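Local coordinates for protein diaminopropionate ammonia-lyase (PDB 4D9I) that catalyses the pyridoxal phosphate-dependent alpha,beta-elimination of both L- and D-2,3-diaminopropionate to pyruvate and ammonia, at residues D314-N326 with H384-V396. Residues are numbered along the deposited sequence; the frame is centred on the assembly and turned at random.
Sequences DSVAALGMRVLGN and HYREVVWEGKHAV
Arg322 reaches from helix 315-325 to backbone carbonyls of helix 382-389 and of the tail that follows, and illustrates how one guanidinium can tie such carbonyls together. Its chain runs extended from CG to NE (chi2 -176°), and Arg322 NE gives a nearly straight bond to Val388 O (2.8 Å); the oxygen lies near the guanidinium plane, whereas the donor sits above the carbonyl plane. At the guanidinium's edge NH2 faces His394 O in a weak and doubtful bond, while Val388 CG1 covers one face. A water donating to Ser315 O and His394 O bridges the two segments beyond it. In this fold type II enzyme, the two helices cross almost perpendicularly at 84°, and the C-terminal tail then runs antiparallel alongside helix 315-325, bringing His394 CB to 3.7 Å from Ala318 CB. Met321 fills the crossing: bent at chi3 (73°), its chain brings CE to Tyr385 CD1 (3.6 Å) and Val388 CB (3.9 Å), with SD against both Val388 methyls. With an alanine here, CG, SD and CE are gone, which would probably open a gap at the helix crossing beside Val388 and the Tyr385 ring. Tyr385 OH, whose strongest polar partner is Asn326 of the second subunit, also donates to a water that in turn donates to Met321 O.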
loop_
_atom_site.group_PDB
_atom_site.type_symbol
_atom_site.label_atom_id
_atom_site.label_comp_id
_atom_site.label_asym_id
_atom_site.label_seq_id
_atom_site.Cartn_x
_atom_site.Cartn_y
_atom_site.Cartn_z
ATOM N N ASP B 314 10.207 14.999 -8.734
ATOM C CA ASP B 314 10.625 13.833 -7.941
ATOM C C ASP B 314 9.461 13.047 -7.326
ATOM O O ASP B 314 9.426 11.817 -7.403
ATOM C CB ASP B 314 11.555 14.275 -6.808
ATOM C CG ASP B 314 13.021 14.234 -7.193
ATOM O OD1 ASP B 314 13.854 14.792 -6.435
ATOM O OD2 ASP B 314 13.354 13.642 -8.248
ATOM N N SER B 315 8.516 13.771 -6.722
ATOM C CA SER B 315 7.369 13.183 -6.024
ATOM C C SER B 315 6.387 12.371 -6.896
ATOM O O SER B 315 5.556 11.611 -6.375
ATOM C CB SER B 315 6.614 14.281 -5.262
ATOM O OG SER B 315 6.070 15.234 -6.155
ATOM N N VAL B 316 6.506 12.500 -8.217
ATOM C CA VAL B 316 5.741 11.670 -9.144
ATOM C C VAL B 316 6.071 10.184 -8.932
ATOM O O VAL B 316 5.168 9.335 -8.937
ATOM C CB VAL B 316 6.014 12.083 -10.615
ATOM C CG1 VAL B 316 5.437 11.066 -11.594
ATOM C CG2 VAL B 316 5.432 13.460 -10.896
ATOM N N ALA B 317 7.363 9.895 -8.733
ATOM C CA ALA B 317 7.860 8.541 -8.518
ATOM C C ALA B 317 7.324 7.995 -7.202
ATOM O O ALA B 317 6.800 6.888 -7.166
ATOM C CB ALA B 317 9.401 8.519 -8.553
ATOM N N ALA B 318 7.406 8.805 -6.145
ATOM C CA ALA B 318 6.826 8.452 -4.840
ATOM C C ALA B 318 5.341 8.059 -4.951
ATOM O O ALA B 318 4.939 7.038 -4.417
ATOM C CB ALA B 318 7.016 9.578 -3.844
ATOM N N LEU B 319 4.545 8.875 -5.643
ATOM C CA LEU B 319 3.131 8.586 -5.894
ATOM C C LEU B 319 2.959 7.223 -6.594
ATOM O O LEU B 319 2.162 6.406 -6.176
ATOM C CB LEU B 319 2.528 9.702 -6.745
ATOM C CG LEU B 319 1.085 9.556 -7.261
ATOM C CD1 LEU B 319 0.125 9.478 -6.078
ATOM C CD2 LEU B 319 0.743 10.758 -8.140
ATOM N N GLY B 320 3.748 6.984 -7.635
ATOM C CA GLY B 320 3.763 5.680 -8.294
ATOM C C GLY B 320 4.047 4.500 -7.365
ATOM O O GLY B 320 3.389 3.476 -7.450
ATOM N N MET B 321 5.068 4.629 -6.518
ATOM C CA MET B 321 5.417 3.577 -5.563
ATOM C C MET B 321 4.199 3.187 -4.704
ATOM O O MET B 321 3.924 1.995 -4.496
ATOM C CB MET B 321 6.533 4.051 -4.634
ATOM C CG MET B 321 7.880 4.272 -5.319
ATOM S SD MET B 321 9.076 5.109 -4.257
ATOM C CE MET B 321 9.532 3.860 -3.062
ATOM N N ARG B 322 3.501 4.193 -4.193
ATOM C CA ARG B 322 2.335 3.961 -3.327
ATOM C C ARG B 322 1.156 3.338 -4.065
ATOM O O ARG B 322 0.441 2.476 -3.506
ATOM C CB ARG B 322 1.889 5.263 -2.668
ATOM C CG ARG B 322 2.918 5.817 -1.683
ATOM C CD ARG B 322 2.396 7.055 -0.983
ATOM N NE ARG B 322 3.526 7.815 -0.489
ATOM C CZ ARG B 322 3.931 8.960 -1.001
ATOM N NH1 ARG B 322 3.273 9.516 -2.015
ATOM N NH2 ARG B 322 4.966 9.547 -0.469
ATOM N N VAL B 323 0.927 3.810 -5.283
ATOM C CA VAL B 323 -0.237 3.360 -6.095
ATOM C C VAL B 323 -0.035 1.882 -6.474
ATOM O O VAL B 323 -0.964 1.077 -6.386
ATOM C CB VAL B 323 -0.401 4.213 -7.380
ATOM C CG1 VAL B 323 -1.423 3.596 -8.356
ATOM C CG2 VAL B 323 -0.774 5.662 -7.043
ATOM N N LEU B 324 1.196 1.533 -6.879
ATOM C CA LEU B 324 1.548 0.142 -7.173
ATOM C C LEU B 324 1.527 -0.773 -5.944
ATOM O O LEU B 324 1.105 -1.926 -6.049
ATOM C CB LEU B 324 2.938 0.052 -7.851
ATOM C CG LEU B 324 2.998 0.575 -9.277
ATOM C CD1 LEU B 324 4.451 0.722 -9.776
ATOM C CD2 LEU B 324 2.217 -0.325 -10.204
ATOM N N GLY B 325 1.965 -0.256 -4.795
ATOM C CA GLY B 325 2.095 -1.048 -3.582
ATOM C C GLY B 325 0.786 -1.223 -2.819
ATOM O O GLY B 325 0.690 -2.096 -1.948
ATOM N N ASN B 326 -0.212 -0.388 -3.112
ATOM C CA ASN B 326 -1.521 -0.542 -2.488
ATOM C C ASN B 326 -2.558 -0.319 -3.569
ATOM O O ASN B 326 -3.096 0.773 -3.714
ATOM C CB ASN B 326 -1.700 0.408 -1.282
ATOM C CG ASN B 326 -3.047 0.243 -0.587
ATOM O OD1 ASN B 326 -3.946 -0.473 -1.069
ATOM N ND2 ASN B 326 -3.225 0.960 0.522
ATOM N N HIS B 384 14.043 3.355 2.418
ATOM C CA HIS B 384 13.390 4.368 1.583
ATOM C C HIS B 384 12.008 3.935 1.133
ATOM O O HIS B 384 11.041 4.738 1.112
ATOM C CB HIS B 384 14.319 4.682 0.399
ATOM C CG HIS B 384 13.746 5.651 -0.594
ATOM N ND1 HIS B 384 13.652 6.972 -0.347
ATOM C CD2 HIS B 384 13.212 5.445 -1.864
ATOM C CE1 HIS B 384 13.089 7.587 -1.403
ATOM N NE2 HIS B 384 12.820 6.648 -2.337
ATOM N N TYR B 385 11.898 2.670 0.726
ATOM C CA TYR B 385 10.622 2.150 0.231
ATOM C C TYR B 385 9.541 2.337 1.307
ATOM O O TYR B 385 8.464 2.869 1.037
ATOM C CB TYR B 385 10.724 0.667 -0.149
ATOM C CG TYR B 385 9.403 0.156 -0.700
ATOM C CD1 TYR B 385 9.022 0.450 -2.005
ATOM C CD2 TYR B 385 8.521 -0.567 0.107
ATOM C CE1 TYR B 385 7.799 0.024 -2.521
ATOM C CE2 TYR B 385 7.299 -1.005 -0.393
ATOM C CZ TYR B 385 6.941 -0.707 -1.679
ATOM O OH TYR B 385 5.755 -1.147 -2.158
ATOM N N ARG B 386 9.862 1.924 2.532
ATOM C CA ARG B 386 8.884 1.979 3.620
ATOM C C ARG B 386 8.642 3.415 4.099
ATOM O O ARG B 386 7.506 3.774 4.463
ATOM C CB ARG B 386 9.286 1.047 4.770
ATOM C CG ARG B 386 9.203 -0.438 4.412
ATOM C CD ARG B 386 7.850 -0.811 3.816
ATOM N NE ARG B 386 7.876 -2.138 3.198
ATOM C CZ ARG B 386 6.791 -2.817 2.825
ATOM N NH1 ARG B 386 5.574 -2.302 3.007
ATOM N NH2 ARG B 386 6.929 -4.013 2.254
ATOM N N GLU B 387 9.688 4.244 4.075
ATOM C CA GLU B 387 9.506 5.676 4.339
ATOM C C GLU B 387 8.490 6.311 3.367
ATOM O O GLU B 387 7.632 7.112 3.777
ATOM C CB GLU B 387 10.865 6.414 4.336
ATOM C CG GLU B 387 11.636 6.192 5.617
ATOM C CD GLU B 387 13.126 6.511 5.526
ATOM O OE1 GLU B 387 13.640 6.849 4.442
ATOM O OE2 GLU B 387 13.791 6.400 6.558
ATOM N N VAL B 388 8.543 5.916 2.095
ATOM C CA VAL B 388 7.568 6.412 1.112
ATOM C C VAL B 388 6.153 5.842 1.343
ATOM O O VAL B 388 5.178 6.604 1.440
ATOM C CB VAL B 388 8.019 6.160 -0.350
ATOM C CG1 VAL B 388 6.935 6.573 -1.357
ATOM C CG2 VAL B 388 9.322 6.898 -0.658
ATOM N N VAL B 389 6.033 4.517 1.398
ATOM C CA VAL B 389 4.690 3.883 1.349
ATOM C C VAL B 389 3.989 3.912 2.705
ATOM O O VAL B 389 2.748 3.988 2.771
ATOM C CB VAL B 389 4.687 2.468 0.708
ATOM C CG1 VAL B 389 5.304 2.518 -0.693
ATOM C CG2 VAL B 389 5.401 1.431 1.567
ATOM N N TRP B 390 4.780 3.872 3.776
ATOM C CA TRP B 390 4.238 3.940 5.151
ATOM C C TRP B 390 4.290 5.308 5.784
ATOM O O TRP B 390 3.303 5.770 6.361
ATOM C CB TRP B 390 4.968 2.964 6.065
ATOM C CG TRP B 390 4.721 1.492 5.806
ATOM C CD1 TRP B 390 3.819 0.910 4.919
ATOM C CD2 TRP B 390 5.369 0.354 6.489
ATOM N NE1 TRP B 390 3.879 -0.457 4.993
ATOM C CE2 TRP B 390 4.773 -0.858 5.924
ATOM C CE3 TRP B 390 6.345 0.227 7.479
ATOM C CZ2 TRP B 390 5.161 -2.132 6.340
ATOM C CZ3 TRP B 390 6.726 -1.062 7.884
ATOM C CH2 TRP B 390 6.147 -2.208 7.324
ATOM N N GLU B 391 5.445 5.975 5.709
ATOM C CA GLU B 391 5.625 7.254 6.420
ATOM C C GLU B 391 5.057 8.419 5.613
ATOM O O GLU B 391 4.838 9.511 6.137
ATOM C CB GLU B 391 7.104 7.491 6.770
ATOM C CG GLU B 391 7.677 6.439 7.707
ATOM C CD GLU B 391 9.129 6.665 8.085
ATOM O OE1 GLU B 391 9.611 7.818 8.056
ATOM O OE2 GLU B 391 9.785 5.681 8.461
ATOM N N GLY B 392 4.810 8.172 4.335
ATOM C CA GLY B 392 4.342 9.217 3.433
ATOM C C GLY B 392 5.421 10.236 3.078
ATOM O O GLY B 392 5.106 11.342 2.656
ATOM N N LYS B 393 6.688 9.873 3.276
ATOM C CA LYS B 393 7.810 10.651 2.720
ATOM C C LYS B 393 7.577 10.996 1.237
ATOM O O LYS B 393 7.057 10.172 0.464
ATOM C CB LYS B 393 9.138 9.889 2.879
ATOM C CG LYS B 393 10.374 10.743 2.617
ATOM C CD LYS B 393 11.681 10.022 2.962
ATOM C CE LYS B 393 12.095 9.060 1.846
ATOM N NZ LYS B 393 13.337 8.287 2.157
ATOM N N HIS B 394 7.960 12.214 0.849
ATOM C CA HIS B 394 7.784 12.707 -0.532
ATOM C C HIS B 394 6.319 12.703 -0.892
ATOM O O HIS B 394 5.912 12.247 -1.972
ATOM C CB HIS B 394 8.631 11.924 -1.560
ATOM C CG HIS B 394 10.130 11.952 -1.286
ATOM N ND1 HIS B 394 10.776 13.056 -0.851
ATOM C CD2 HIS B 394 11.109 10.955 -1.423
ATOM C CE1 HIS B 394 12.092 12.780 -0.694
ATOM N NE2 HIS B 394 12.295 11.497 -1.047
ATOM N N ALA B 395 5.509 13.209 0.034
ATOM C CA ALA B 395 4.073 13.298 -0.161
ATOM C C ALA B 395 3.754 14.277 -1.276
ATOM O O ALA B 395 4.587 15.101 -1.658
ATOM C CB ALA B 395 3.366 13.711 1.124
ATOM N N VAL B 396 2.538 14.160 -1.798
ATOM C CA VAL B 396 2.007 15.085 -2.783
ATOM C C VAL B 396 1.940 16.504 -2.226
ATOM O O VAL B 396 2.466 17.433 -2.838
ATOM C CB VAL B 396 0.615 14.622 -3.255
ATOM C CG1 VAL B 396 -0.246 15.808 -3.673
ATOM C CG2 VAL B 396 0.764 13.603 -4.371
HETATM O O HOH W 1 5.254 17.056 -4.291
HETATM O O HOH W 2 3.920 12.200 -4.112
HETATM O O HOH W 3 5.212 -0.527 -4.729
#